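PDB 3GDO: scyllo-inositol 2-dehydrogenase (NADP(+)) IolW from Bacillus subtilis subsp. subtilis, which catalyses the reversible reduction of scyllo-inosose to scyllo-inositol with NADPH, and cannot use NADH in its place. Local coordinates for residues Ser18-Pro23 against Gly255-Leu260; Leu24-Asp29 against Gly263-Asp268; Met94-Thr99 against Leu175-Ser180; Ala100-Gly105 against Val329-Glu334. All blocks are in the same frame, centred on the assembly; numbering follows the deposited sequence.

Contact 1 (Ser18-Pro23 against Gly255-Leu260); sequences SVFHGP and GQEDAL
The carboxylate of Glu257 lies flat over one face of the Phe20 ring, the two planes only 7° apart, while Leu260 CD1 sits at the ring's edge, 4.2 Å from Phe20 CD1. Glu257 OE1 hovers 3.7 Å above the middle of the Phe20 ring. The glutamate reaches it along an extended chain, so that its CB and CG also brush the ring near Phe20 CE1. A carboxylate on the electron-rich face of a ring is not favourable in itself; Glu257 OE1 is also salt-bridged to Arg125, which probably draws off part of its charge and helps hold the group flat.

Leu260 carries the apolar half, pointing at helix 15-26, with CD1 beside Phe20 and CD2 beside Pro23. Leu260 CD2 meets Pro23 CB at 4.0 Å, and Leu260 CB lies 3.6 Å from Val19 O. Pro23 has no N-H to return to the preceding turn, and the helix kinks there; the leucine branches pack over the Val19 carbonyl beside this break. Val19 turns CG1 anti to its own backbone N (chi1 179°), which carries that methyl over to 3.8 Å from Leu260 CB. A beta-branched valine suits this place, short and broad against the backbone of the second helix.

The helix axes stand 9.5 Å apart and almost perpendicular, at 93°, so each helix offers little more than one turn. Gly12, Gly14 and Gly17, running into the start of helix 15-26, fit the GxGxxG pattern of a Rossmann fold, consistent with this being its first helix, here packed against the C-terminal alpha/beta domain.

Contact 2 (Leu24-Asp29 against Gly263-Asp268); sequences LLDVLD and GRKPED
Leu24 and Lys265, and likewise Val27 and Pro266, bring their CA atoms to 7.1 Å as the chain of 263-268, neither helix nor strand, passes the C-terminal part of helix 15-26. Pro266 is the apolar centre. Its CG touches Leu24 CD2 at 3.7 Å, the leucine crossing the proline ring at about a right angle. Val27, three residues on from Leu24, also meets the proline: Val27 CG1 lies 3.7 Å from Pro266 O, and Val27 CG2 comes within 4.2 Å of Pro266 CD. Proline presents a compact, rigid apolar ring here, and Leu303 of helix 303-315 also touches both Val27 and Pro266.

Lys265 serves the apolar and the charged parts at once. Its methylenes run past Val27 in the opposite direction, with Lys265 CD 3.7 Å from Val27 CG1. Bends at chi3 and chi4 (-55° at the latter) then turn the ammonium to Asp26, where Lys265 NZ forms a rather long salt bridge of 3.4 Å with Asp26 OD2. Asp26 holds its carboxylate out to the lysine with CG anti to the backbone N, chi1 -175°. Glu267 OE2 stands 6.6 Å from Asp26 OD2, and the lysine probably eases this concentration of negative charge.

The helix before the loop ends at Gly263, whose positive phi suits the C-prime position of a Schellman motif: its N bonds to Leu260 O, and Arg264 N to Ala259 O. That motif closes helix 256-261, and the loop following it, part of the C-terminal domain, packs on the probable first helix of the Rossmann domain.

Contact 3 (Met94-Thr99 against Leu175-Ser180); sequences MEKPMT and LYDLGS
Lys96 supplies the polar part of the contact with Asp177, gripping that residue by two oxygens. Lys96 NZ donates to the main-chain Asp177 O at 2.7 Å, arriving in the carbonyl plane on a lone pair with a C=O...N angle of 131°. The same nitrogen makes a salt bridge of 3.1 Å with Asp177 OD1. The lysine curls to get there: CG lies between the backbone N and the carbonyl carbon (chi1 42°), and further bends at chi2 and chi3 carry the ammonium back to the helix, which contains a wider pi-type turn at 175-179.

A second hydrogen bond stays inside the helix. Ser180 OG donates to Tyr176 O at 2.6 Å, tilted 23° from the carbonyl plane, and Ser180 OG also lies 3.2 Å from Lys96 CE. Serine is short enough to bond back to a carbonyl of its own helix while lying against the lysine.

The apolar part belongs to Pro97, which follows a cis peptide bond. Pro97 CB comes in at the edge of the Tyr176 ring, in the ring plane, 3.9 Å from Tyr176 CD2. The tyrosine's hydroxyl reaches on to Ala100 O, to which it is hydrogen-bonded.

Glu95, Lys96 and Pro97 match the EKP motif of the Gfo/Idh/MocA family; of these, Lys96 and Pro97 meet helix 174-190. Strand 91-95, which leads into the contact, lies between strands 68-71 and 119-122 of the parallel sheet. Helix 323-342 touches Tyr176 through Ile333 and Met337, and Thr99 touches Glu104 and Leu108 of helix 102-115.

Contact 4 (Ala100-Gly105 against Val329-Glu334); sequences ATAEEG and VIRIIE
Glu334 leaves its helix with CG anti to the carbonyl carbon (chi1 -76°) and continues extended, which lays its carboxylate over Thr101 and Ala102. There Glu334 OE2 accepts from Ala102 N at 2.8 Å in a nearly straight bond, 167° at the hydrogen, the donor standing 51° out of the carboxylate plane. Glu334 OE1 leans on the threonine's methyl, 3.4 Å from Thr101 CG2. A glutamate suits this end of helix 102-115, where a first-turn N-H has no carbonyl before it within the helix and the helix dipole would probably favour a negative charge.

Ile330 packs on the backbone at the start of the helix, its CG2 3.4 Å from Thr101 C. Ala102, small enough for a close approach, puts CB 3.8 Å from Arg331 CG; the arginine's guanidinium is held by Glu324 and Glu106.

Within 100-105, Thr101 is the N-cap. Thr101 OG1 donates to Glu104 OE1 at 2.7 Å, and weak bonds link Glu104 N to Thr101 OG1 and Thr101 N to Glu104 OE1. This is a capping box, joined by a glutamate from helix 323-342 that reaches the helix start from outside.

Overall arrangement
From the N terminus, helix 15-26 provides the first segments of contacts 1 and 2, and the chain returns to it only after more than 230 residues, with helix 256-261 and the loop behind it. The two contacts cross and touch. Strand 91-95 leads to contact 3, whose much shorter loop closes at helix 174-190 and lies wholly within both. Contact 4, begun just after it and closed last by helix 323-342, crosses all three; its centre is about 27 Å from that of contact 1. A hydrogen bond between His21 and Glu95 joins contacts 1 and 3, and one between Tyr176 and Ala100 joins contacts 3 and 4. All four tie the Rossmann domain to the C-terminal domain.

Contact 1 (Ser18-Pro23 against Gly255-Leu260)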
loop_
_atom_site.group_PDB
_atom_site.type_symbol
_atom_site.label_atom_id
_atom_site.label_comp_id
_atom_site.label_asym_id
_atom_site.label_seq_id
_atom_site.Cartn_x
_atom_site.Cartn_y
_atom_site.Cartn_z
ATOM N N SER B 18 -8.838 -28.439 -18.472
ATOM C CA SER B 18 -8.364 -29.710 -17.892
ATOM C C SER B 18 -7.985 -29.637 -16.428
ATOM O O SER B 18 -7.941 -30.663 -15.741
ATOM C CB SER B 18 -7.137 -30.208 -18.662
ATOM O OG SER B 18 -6.044 -29.299 -18.467
ATOM N N VAL B 19 -7.644 -28.447 -15.950
ATOM C CA VAL B 19 -7.169 -28.324 -14.562
ATOM C C VAL B 19 -8.157 -27.545 -13.696
ATOM O O VAL B 19 -8.461 -27.954 -12.586
ATOM C CB VAL B 19 -5.738 -27.687 -14.476
ATOM C CG1 VAL B 19 -5.291 -27.563 -13.018
ATOM C CG2 VAL B 19 -4.708 -28.540 -15.268
ATOM N N PHE B 20 -8.650 -26.419 -14.188
ATOM C CA PHE B 20 -9.487 -25.530 -13.318
ATOM C C PHE B 20 -11.004 -25.831 -13.338
ATOM O O PHE B 20 -11.701 -25.510 -12.378
ATOM C CB PHE B 20 -9.204 -24.037 -13.568
ATOM C CG PHE B 20 -7.714 -23.645 -13.404
ATOM C CD1 PHE B 20 -6.923 -24.201 -12.385
ATOM C CD2 PHE B 20 -7.129 -22.721 -14.267
ATOM C CE1 PHE B 20 -5.545 -23.853 -12.234
ATOM C CE2 PHE B 20 -5.755 -22.361 -14.144
ATOM C CZ PHE B 20 -4.963 -22.921 -13.127
ATOM N N HIS B 21 -11.509 -26.456 -14.407
ATOM C CA HIS B 21 -12.960 -26.675 -14.529
ATOM C C HIS B 21 -13.347 -28.135 -14.488
ATOM O O HIS B 21 -14.186 -28.553 -13.671
ATOM C CB HIS B 21 -13.509 -25.980 -15.791
ATOM C CG HIS B 21 -13.474 -24.485 -15.699
ATOM N ND1 HIS B 21 -14.530 -23.741 -15.212
ATOM C CD2 HIS B 21 -12.497 -23.591 -16.015
ATOM C CE1 HIS B 21 -14.219 -22.452 -15.261
ATOM N NE2 HIS B 21 -12.980 -22.336 -15.725
ATOM N N GLY B 22 -12.731 -28.902 -15.380
ATOM C CA GLY B 22 -12.942 -30.327 -15.512
ATOM C C GLY B 22 -12.981 -31.098 -14.222
ATOM O O GLY B 22 -13.967 -31.773 -13.964
ATOM N N PRO B 23 -11.913 -31.004 -13.399
ATOM C CA PRO B 23 -11.866 -31.766 -12.162
ATOM C C PRO B 23 -12.979 -31.385 -11.184
ATOM O O PRO B 23 -13.412 -32.221 -10.390
ATOM C CB PRO B 23 -10.500 -31.380 -11.579
ATOM C CG PRO B 23 -9.678 -31.062 -12.718
ATOM C CD PRO B 23 -10.591 -30.433 -13.728
ATOM N N GLY B 255 -4.884 -22.106 -1.558
ATOM C CA GLY B 255 -4.234 -23.321 -2.066
ATOM C C GLY B 255 -4.965 -24.160 -3.150
ATOM O O GLY B 255 -4.369 -25.068 -3.727
ATOM N N GLN B 256 -6.224 -23.856 -3.484
ATOM C CA GLN B 256 -6.971 -24.725 -4.449
ATOM C C GLN B 256 -6.384 -24.883 -5.855
ATOM O O GLN B 256 -6.293 -26.001 -6.374
ATOM C CB GLN B 256 -8.419 -24.326 -4.550
ATOM C CG GLN B 256 -9.178 -24.377 -3.238
ATOM C CD GLN B 256 -10.536 -23.808 -3.427
ATOM O OE1 GLN B 256 -11.463 -24.510 -3.882
ATOM N NE2 GLN B 256 -10.665 -22.499 -3.163
ATOM N N GLU B 257 -5.995 -23.785 -6.495
ATOM C CA GLU B 257 -5.368 -23.933 -7.795
ATOM C C GLU B 257 -4.137 -24.838 -7.788
ATOM O O GLU B 257 -3.949 -25.598 -8.723
ATOM C CB GLU B 257 -5.060 -22.590 -8.443
ATOM C CG GLU B 257 -6.314 -21.940 -8.994
ATOM C CD GLU B 257 -5.998 -20.936 -10.080
ATOM O OE1 GLU B 257 -6.934 -20.516 -10.782
ATOM O OE2 GLU B 257 -4.810 -20.576 -10.237
ATOM N N ASP B 258 -3.309 -24.773 -6.744
ATOM C CA ASP B 258 -2.135 -25.653 -6.662
ATOM C C ASP B 258 -2.537 -27.095 -6.446
ATOM O O ASP B 258 -1.931 -27.986 -7.030
ATOM C CB ASP B 258 -1.151 -25.241 -5.547
ATOM C CG ASP B 258 -0.317 -24.034 -5.922
ATOM O OD1 ASP B 258 -0.364 -23.582 -7.086
ATOM O OD2 ASP B 258 0.390 -23.521 -5.039
ATOM N N ALA B 259 -3.520 -27.332 -5.588
ATOM C CA ALA B 259 -4.044 -28.699 -5.442
ATOM C C ALA B 259 -4.530 -29.253 -6.798
ATOM O O ALA B 259 -4.223 -30.399 -7.146
ATOM C CB ALA B 259 -5.166 -28.747 -4.410
ATOM N N LEU B 260 -5.253 -28.428 -7.563
ATOM C CA LEU B 260 -5.745 -28.816 -8.898
ATOM C C LEU B 260 -4.613 -29.068 -9.881
ATOM O O LEU B 260 -4.687 -29.994 -10.671
ATOM C CB LEU B 260 -6.711 -27.756 -9.474
ATOM C CG LEU B 260 -8.072 -27.586 -8.777
ATOM C CD1 LEU B 260 -8.763 -26.307 -9.254
ATOM C CD2 LEU B 260 -8.975 -28.833 -8.971
#

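Contact 2 (Leu24-Asp29 against Gly263-Asp268)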
loop_
_atom_site.group_PDB
_atom_site.type_symbol
_atom_site.label_atom_id
_atom_site.label_comp_id
_atom_site.label_asym_id
_atom_site.label_seq_id
_atom_site.Cartn_x
_atom_site.Cartn_y
_atom_site.Cartn_z
ATOM N N LEU B 24 -13.418 -30.130 -11.202
ATOM C CA LEU B 24 -14.475 -29.701 -10.282
ATOM C C LEU B 24 -15.836 -30.247 -10.754
ATOM O O LEU B 24 -16.626 -30.776 -9.956
ATOM C CB LEU B 24 -14.513 -28.179 -10.190
ATOM C CG LEU B 24 -13.241 -27.501 -9.662
ATOM C CD1 LEU B 24 -13.416 -26.004 -9.562
ATOM C CD2 LEU B 24 -12.829 -28.089 -8.309
ATOM N N LEU B 25 -16.092 -30.106 -12.054
ATOM C CA LEU B 25 -17.339 -30.581 -12.661
ATOM C C LEU B 25 -17.445 -32.083 -12.463
ATOM O O LEU B 25 -18.491 -32.587 -12.076
ATOM C CB LEU B 25 -17.431 -30.188 -14.136
ATOM C CG LEU B 25 -17.621 -28.691 -14.454
ATOM C CD1 LEU B 25 -17.391 -28.382 -15.932
ATOM C CD2 LEU B 25 -19.009 -28.247 -14.063
ATOM N N ASP B 26 -16.321 -32.768 -12.624
ATOM C CA ASP B 26 -16.190 -34.210 -12.385
ATOM C C ASP B 26 -16.662 -34.726 -11.019
ATOM O O ASP B 26 -17.135 -35.856 -10.939
ATOM C CB ASP B 26 -14.737 -34.638 -12.644
ATOM C CG ASP B 26 -14.531 -36.138 -12.540
ATOM O OD1 ASP B 26 -15.048 -36.856 -13.416
ATOM O OD2 ASP B 26 -13.840 -36.599 -11.600
ATOM N N VAL B 27 -16.514 -33.959 -9.936
ATOM C CA VAL B 27 -16.953 -34.495 -8.628
ATOM C C VAL B 27 -18.403 -34.150 -8.254
ATOM O O VAL B 27 -18.885 -34.559 -7.209
ATOM C CB VAL B 27 -15.989 -34.176 -7.444
ATOM C CG1 VAL B 27 -14.584 -34.684 -7.739
ATOM C CG2 VAL B 27 -15.978 -32.669 -7.133
ATOM N N LEU B 28 -19.082 -33.379 -9.088
ATOM C CA LEU B 28 -20.440 -32.947 -8.782
ATOM C C LEU B 28 -21.476 -33.790 -9.543
ATOM O O LEU B 28 -21.561 -33.696 -10.757
ATOM C CB LEU B 28 -20.600 -31.463 -9.152
ATOM C CG LEU B 28 -19.777 -30.487 -8.295
ATOM C CD1 LEU B 28 -19.929 -29.078 -8.804
ATOM C CD2 LEU B 28 -20.196 -30.609 -6.828
ATOM N N ASP B 29 -22.271 -34.611 -8.857
ATOM C CA ASP B 29 -23.243 -35.406 -9.641
ATOM C C ASP B 29 -24.373 -34.637 -10.343
ATOM O O ASP B 29 -25.046 -35.204 -11.222
ATOM C CB ASP B 29 -23.717 -36.713 -8.982
ATOM C CG ASP B 29 -23.599 -36.713 -7.475
ATOM O OD1 ASP B 29 -24.198 -35.835 -6.816
ATOM O OD2 ASP B 29 -22.952 -37.640 -6.943
ATOM N N GLY B 263 -3.035 -32.539 -9.682
ATOM C CA GLY B 263 -3.990 -33.641 -9.924
ATOM C C GLY B 263 -4.888 -34.081 -8.771
ATOM O O GLY B 263 -5.465 -35.165 -8.825
ATOM N N ARG B 264 -5.030 -33.269 -7.724
ATOM C CA ARG B 264 -5.944 -33.606 -6.629
ATOM C C ARG B 264 -7.359 -33.089 -6.926
ATOM O O ARG B 264 -7.545 -32.160 -7.721
ATOM C CB ARG B 264 -5.424 -33.085 -5.276
ATOM C CG ARG B 264 -4.085 -33.692 -4.826
ATOM C CD ARG B 264 -3.740 -33.357 -3.364
ATOM N NE ARG B 264 -3.243 -31.990 -3.176
ATOM C CZ ARG B 264 -1.964 -31.640 -3.282
ATOM N NH1 ARG B 264 -1.064 -32.559 -3.580
ATOM N NH2 ARG B 264 -1.585 -30.377 -3.100
ATOM N N LYS B 265 -8.347 -33.712 -6.302
ATOM C CA LYS B 265 -9.757 -33.402 -6.518
ATOM C C LYS B 265 -10.351 -33.124 -5.174
ATOM O O LYS B 265 -9.819 -33.601 -4.197
ATOM C CB LYS B 265 -10.491 -34.620 -7.103
ATOM C CG LYS B 265 -10.516 -34.696 -8.621
ATOM C CD LYS B 265 -11.353 -35.881 -9.093
ATOM C CE LYS B 265 -10.756 -36.508 -10.343
ATOM N NZ LYS B 265 -10.581 -35.483 -11.443
ATOM N N PRO B 266 -11.461 -32.363 -5.118
ATOM C CA PRO B 266 -12.191 -32.208 -3.849
ATOM C C PRO B 266 -12.908 -33.512 -3.454
ATOM O O PRO B 266 -13.758 -33.986 -4.202
ATOM C CB PRO B 266 -13.212 -31.120 -4.159
ATOM C CG PRO B 266 -12.771 -30.490 -5.456
ATOM C CD PRO B 266 -12.023 -31.530 -6.193
ATOM N N GLU B 267 -12.561 -34.097 -2.310
ATOM C CA GLU B 267 -13.116 -35.406 -1.952
ATOM C C GLU B 267 -13.453 -35.530 -0.491
ATOM O O GLU B 267 -14.162 -36.461 -0.101
ATOM C CB GLU B 267 -12.166 -36.528 -2.341
ATOM C CG GLU B 267 -12.416 -37.066 -3.736
ATOM C CD GLU B 267 -11.138 -37.492 -4.444
ATOM O OE1 GLU B 267 -10.055 -37.463 -3.808
ATOM O OE2 GLU B 267 -11.220 -37.856 -5.642
ATOM N N ASP B 268 -12.940 -34.602 0.315
ATOM C CA ASP B 268 -13.279 -34.546 1.736
ATOM C C ASP B 268 -13.264 -33.105 2.241
ATOM O O ASP B 268 -13.016 -32.172 1.462
ATOM C CB ASP B 268 -12.319 -35.411 2.557
ATOM C CG ASP B 268 -10.891 -34.932 2.468
ATOM O OD1 ASP B 268 -10.003 -35.769 2.239
ATOM O OD2 ASP B 268 -10.647 -33.711 2.599
#

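Contact 3 (Met94-Thr99 against Leu175-Ser180)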
loop_
_atom_site.group_PDB
_atom_site.type_symbol
_atom_site.label_atom_id
_atom_site.label_comp_id
_atom_site.label_asym_id
_atom_site.label_seq_id
_atom_site.Cartn_x
_atom_site.Cartn_y
_atom_site.Cartn_z
ATOM N N MET B 94 -18.257 -18.040 -18.673
ATOM C CA MET B 94 -17.091 -17.426 -19.337
ATOM C C MET B 94 -15.965 -17.332 -18.306
ATOM O O MET B 94 -16.230 -17.160 -17.113
ATOM C CB MET B 94 -17.391 -15.978 -19.786
ATOM C CG MET B 94 -18.675 -15.693 -20.578
ATOM S SD MET B 94 -18.862 -13.972 -21.120
ATOM C CE MET B 94 -17.592 -13.774 -22.324
ATOM N N GLU B 95 -14.709 -17.404 -18.751
ATOM C CA GLU B 95 -13.593 -17.153 -17.815
ATOM C C GLU B 95 -13.489 -15.651 -17.543
ATOM O O GLU B 95 -14.022 -14.835 -18.305
ATOM C CB GLU B 95 -12.249 -17.715 -18.319
ATOM C CG GLU B 95 -11.867 -19.100 -17.766
ATOM C CD GLU B 95 -11.453 -19.121 -16.280
ATOM O OE1 GLU B 95 -11.544 -18.065 -15.569
ATOM O OE2 GLU B 95 -11.057 -20.226 -15.831
ATOM N N LYS B 96 -12.852 -15.292 -16.426
ATOM C CA LYS B 96 -12.404 -13.909 -16.243
ATOM C C LYS B 96 -11.113 -13.701 -17.072
ATOM O O LYS B 96 -10.451 -14.663 -17.396
ATOM C CB LYS B 96 -12.166 -13.572 -14.771
ATOM C CG LYS B 96 -11.470 -14.637 -13.930
ATOM C CD LYS B 96 -10.025 -14.913 -14.360
ATOM C CE LYS B 96 -9.158 -13.690 -14.260
ATOM N NZ LYS B 96 -7.763 -14.041 -14.548
ATOM N N PRO B 97 -10.786 -12.464 -17.479
ATOM C CA PRO B 97 -11.602 -11.282 -17.451
ATOM C C PRO B 97 -12.633 -11.455 -18.539
ATOM O O PRO B 97 -12.307 -11.985 -19.598
ATOM C CB PRO B 97 -10.607 -10.173 -17.795
ATOM C CG PRO B 97 -9.625 -10.854 -18.733
ATOM C CD PRO B 97 -9.479 -12.220 -18.134
ATOM N N MET B 98 -13.868 -11.050 -18.260
ATOM C CA MET B 98 -15.007 -11.265 -19.175
ATOM C C MET B 98 -14.671 -10.916 -20.644
ATOM O O MET B 98 -14.691 -11.793 -21.502
ATOM C CB MET B 98 -16.226 -10.483 -18.648
ATOM C CG MET B 98 -17.550 -10.688 -19.390
ATOM S SD MET B 98 -18.818 -9.558 -18.724
ATOM C CE MET B 98 -20.175 -10.227 -19.732
ATOM N N THR B 99 -14.360 -9.652 -20.920
ATOM C CA THR B 99 -13.927 -9.208 -22.261
ATOM C C THR B 99 -12.888 -8.094 -22.096
ATOM O O THR B 99 -12.648 -7.659 -20.980
ATOM C CB THR B 99 -15.098 -8.603 -23.065
ATOM O OG1 THR B 99 -15.793 -7.667 -22.238
ATOM C CG2 THR B 99 -16.074 -9.692 -23.539
ATOM N N LEU B 175 -3.135 -6.539 -14.898
ATOM C CA LEU B 175 -4.358 -5.902 -14.400
ATOM C C LEU B 175 -5.612 -6.698 -14.848
ATOM O O LEU B 175 -6.510 -6.993 -14.045
ATOM C CB LEU B 175 -4.434 -4.420 -14.846
ATOM C CG LEU B 175 -5.715 -3.652 -14.522
ATOM C CD1 LEU B 175 -5.995 -3.590 -12.993
ATOM C CD2 LEU B 175 -5.717 -2.245 -15.173
ATOM N N TYR B 176 -5.660 -7.078 -16.128
ATOM C CA TYR B 176 -6.701 -8.012 -16.582
ATOM C C TYR B 176 -6.591 -9.376 -15.913
ATOM O O TYR B 176 -7.582 -9.926 -15.436
ATOM C CB TYR B 176 -6.627 -8.230 -18.086
ATOM C CG TYR B 176 -7.279 -7.118 -18.880
ATOM C CD1 TYR B 176 -6.506 -6.134 -19.503
ATOM C CD2 TYR B 176 -8.655 -7.071 -19.007
ATOM C CE1 TYR B 176 -7.120 -5.121 -20.266
ATOM C CE2 TYR B 176 -9.287 -6.060 -19.751
ATOM C CZ TYR B 176 -8.520 -5.099 -20.371
ATOM O OH TYR B 176 -9.167 -4.106 -21.094
ATOM N N ASP B 177 -5.393 -9.920 -15.860
ATOM C CA ASP B 177 -5.258 -11.291 -15.413
ATOM C C ASP B 177 -5.374 -11.461 -13.882
ATOM O O ASP B 177 -6.044 -12.376 -13.405
ATOM C CB ASP B 177 -3.947 -11.866 -15.897
ATOM C CG ASP B 177 -3.816 -13.319 -15.560
ATOM O OD1 ASP B 177 -4.853 -14.024 -15.471
ATOM O OD2 ASP B 177 -2.689 -13.784 -15.382
ATOM N N LEU B 178 -4.773 -10.568 -13.120
ATOM C CA LEU B 178 -4.749 -10.698 -11.649
ATOM C C LEU B 178 -5.609 -9.641 -11.011
ATOM O O LEU B 178 -6.374 -9.937 -10.084
ATOM C CB LEU B 178 -3.309 -10.571 -11.105
ATOM C CG LEU B 178 -2.208 -11.484 -11.676
ATOM C CD1 LEU B 178 -0.923 -11.299 -10.844
ATOM C CD2 LEU B 178 -2.554 -12.929 -11.771
ATOM N N GLY B 179 -5.483 -8.405 -11.507
ATOM C CA GLY B 179 -6.260 -7.288 -10.975
ATOM C C GLY B 179 -7.756 -7.570 -10.979
ATOM O O GLY B 179 -8.455 -7.197 -10.029
ATOM N N SER B 180 -8.224 -8.264 -12.024
ATOM C CA SER B 180 -9.648 -8.580 -12.164
ATOM C C SER B 180 -10.186 -9.334 -10.940
ATOM O O SER B 180 -11.258 -9.026 -10.430
ATOM C CB SER B 180 -9.952 -9.293 -13.503
ATOM O OG SER B 180 -9.329 -10.552 -13.594
#

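Contact 4 (Ala100-Gly105 against Val329-Glu334)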
loop_
_atom_site.group_PDB
_atom_site.type_symbol
_atom_site.label_atom_id
_atom_site.label_comp_id
_atom_site.label_asym_id
_atom_site.label_seq_id
_atom_site.Cartn_x
_atom_site.Cartn_y
_atom_site.Cartn_z
ATOM N N ALA B 100 -12.324 -7.580 -23.190
ATOM C CA ALA B 100 -11.446 -6.418 -23.099
ATOM C C ALA B 100 -12.179 -5.095 -22.791
ATOM O O ALA B 100 -11.627 -4.206 -22.133
ATOM C CB ALA B 100 -10.586 -6.284 -24.372
ATOM N N THR B 101 -13.416 -4.945 -23.287
ATOM C CA THR B 101 -14.145 -3.685 -23.095
ATOM C C THR B 101 -15.496 -3.948 -22.463
ATOM O O THR B 101 -16.076 -5.044 -22.616
ATOM C CB THR B 101 -14.357 -2.850 -24.424
ATOM O OG1 THR B 101 -15.147 -3.599 -25.342
ATOM C CG2 THR B 101 -13.024 -2.472 -25.111
ATOM N N ALA B 102 -15.999 -2.937 -21.765
ATOM C CA ALA B 102 -17.301 -3.016 -21.124
ATOM C C ALA B 102 -18.438 -3.145 -22.171
ATOM O O ALA B 102 -19.412 -3.861 -21.946
ATOM C CB ALA B 102 -17.511 -1.792 -20.232
ATOM N N GLU B 103 -18.274 -2.440 -23.293
ATOM C CA GLU B 103 -19.197 -2.416 -24.453
ATOM C C GLU B 103 -19.396 -3.810 -25.059
ATOM O O GLU B 103 -20.522 -4.214 -25.384
ATOM C CB GLU B 103 -18.632 -1.440 -25.525
ATOM C CG GLU B 103 -19.660 -0.651 -26.361
ATOM C CD GLU B 103 -19.044 0.589 -27.109
ATOM O OE1 GLU B 103 -19.368 0.832 -28.304
ATOM O OE2 GLU B 103 -18.243 1.335 -26.501
ATOM N N GLU B 104 -18.313 -4.569 -25.185
ATOM C CA GLU B 104 -18.402 -5.953 -25.635
ATOM C C GLU B 104 -19.174 -6.795 -24.637
ATOM O O GLU B 104 -20.020 -7.607 -25.019
ATOM C CB GLU B 104 -17.021 -6.562 -25.844
ATOM C CG GLU B 104 -16.197 -5.857 -26.882
ATOM C CD GLU B 104 -14.750 -6.333 -26.859
ATOM O OE1 GLU B 104 -14.014 -6.019 -25.902
ATOM O OE2 GLU B 104 -14.350 -7.021 -27.805
ATOM N N GLY B 105 -18.874 -6.613 -23.357
ATOM C CA GLY B 105 -19.611 -7.284 -22.301
ATOM C C GLY B 105 -21.110 -6.980 -22.265
ATOM O O GLY B 105 -21.921 -7.900 -22.025
ATOM N N VAL B 329 -16.397 -5.091 -13.469
ATOM C CA VAL B 329 -14.932 -5.324 -13.337
ATOM C C VAL B 329 -14.202 -4.706 -14.499
ATOM O O VAL B 329 -13.197 -3.991 -14.320
ATOM C CB VAL B 329 -14.612 -6.818 -13.284
ATOM C CG1 VAL B 329 -13.077 -7.067 -13.203
ATOM C CG2 VAL B 329 -15.296 -7.409 -12.103
ATOM N N ILE B 330 -14.721 -4.967 -15.691
ATOM C CA ILE B 330 -14.145 -4.402 -16.907
ATOM C C ILE B 330 -14.248 -2.902 -16.912
ATOM O O ILE B 330 -13.336 -2.232 -17.326
ATOM C CB ILE B 330 -14.794 -4.998 -18.193
ATOM C CG1 ILE B 330 -14.690 -6.536 -18.190
ATOM C CG2 ILE B 330 -14.137 -4.432 -19.430
ATOM C CD1 ILE B 330 -13.269 -7.102 -17.762
ATOM N N ARG B 331 -15.360 -2.375 -16.415
ATOM C CA ARG B 331 -15.539 -0.935 -16.274
ATOM C C ARG B 331 -14.449 -0.316 -15.384
ATOM O O ARG B 331 -13.926 0.766 -15.681
ATOM C CB ARG B 331 -16.917 -0.630 -15.665
ATOM C CG ARG B 331 -18.070 -0.740 -16.670
ATOM C CD ARG B 331 -19.187 0.247 -16.343
ATOM N NE ARG B 331 -20.361 -0.485 -15.899
ATOM C CZ ARG B 331 -21.303 -0.945 -16.722
ATOM N NH1 ARG B 331 -21.201 -0.730 -18.038
ATOM N NH2 ARG B 331 -22.343 -1.632 -16.231
ATOM N N ILE B 332 -14.111 -1.004 -14.287
ATOM C CA ILE B 332 -13.081 -0.465 -13.392
ATOM C C ILE B 332 -11.742 -0.557 -14.080
ATOM O O ILE B 332 -10.946 0.372 -13.974
ATOM C CB ILE B 332 -12.993 -1.234 -12.048
ATOM C CG1 ILE B 332 -14.280 -1.052 -11.263
ATOM C CG2 ILE B 332 -11.730 -0.755 -11.195
ATOM C CD1 ILE B 332 -14.593 0.395 -10.948
ATOM N N ILE B 333 -11.496 -1.673 -14.788
ATOM C CA ILE B 333 -10.225 -1.865 -15.505
ATOM C C ILE B 333 -10.003 -0.772 -16.574
ATOM O O ILE B 333 -8.924 -0.187 -16.635
ATOM C CB ILE B 333 -10.107 -3.285 -16.088
ATOM C CG1 ILE B 333 -9.889 -4.291 -14.950
ATOM C CG2 ILE B 333 -8.963 -3.400 -17.021
ATOM C CD1 ILE B 333 -9.951 -5.699 -15.427
ATOM N N GLU B 334 -11.041 -0.447 -17.352
ATOM C CA GLU B 334 -10.927 0.587 -18.403
ATOM C C GLU B 334 -10.713 1.967 -17.841
ATOM O O GLU B 334 -9.938 2.759 -18.390
ATOM C CB GLU B 334 -12.164 0.583 -19.345
ATOM C CG GLU B 334 -12.157 -0.575 -20.362
ATOM C CD GLU B 334 -13.284 -0.473 -21.452
ATOM O OE1 GLU B 334 -12.964 -0.203 -22.633
ATOM O OE2 GLU B 334 -14.476 -0.669 -21.125
#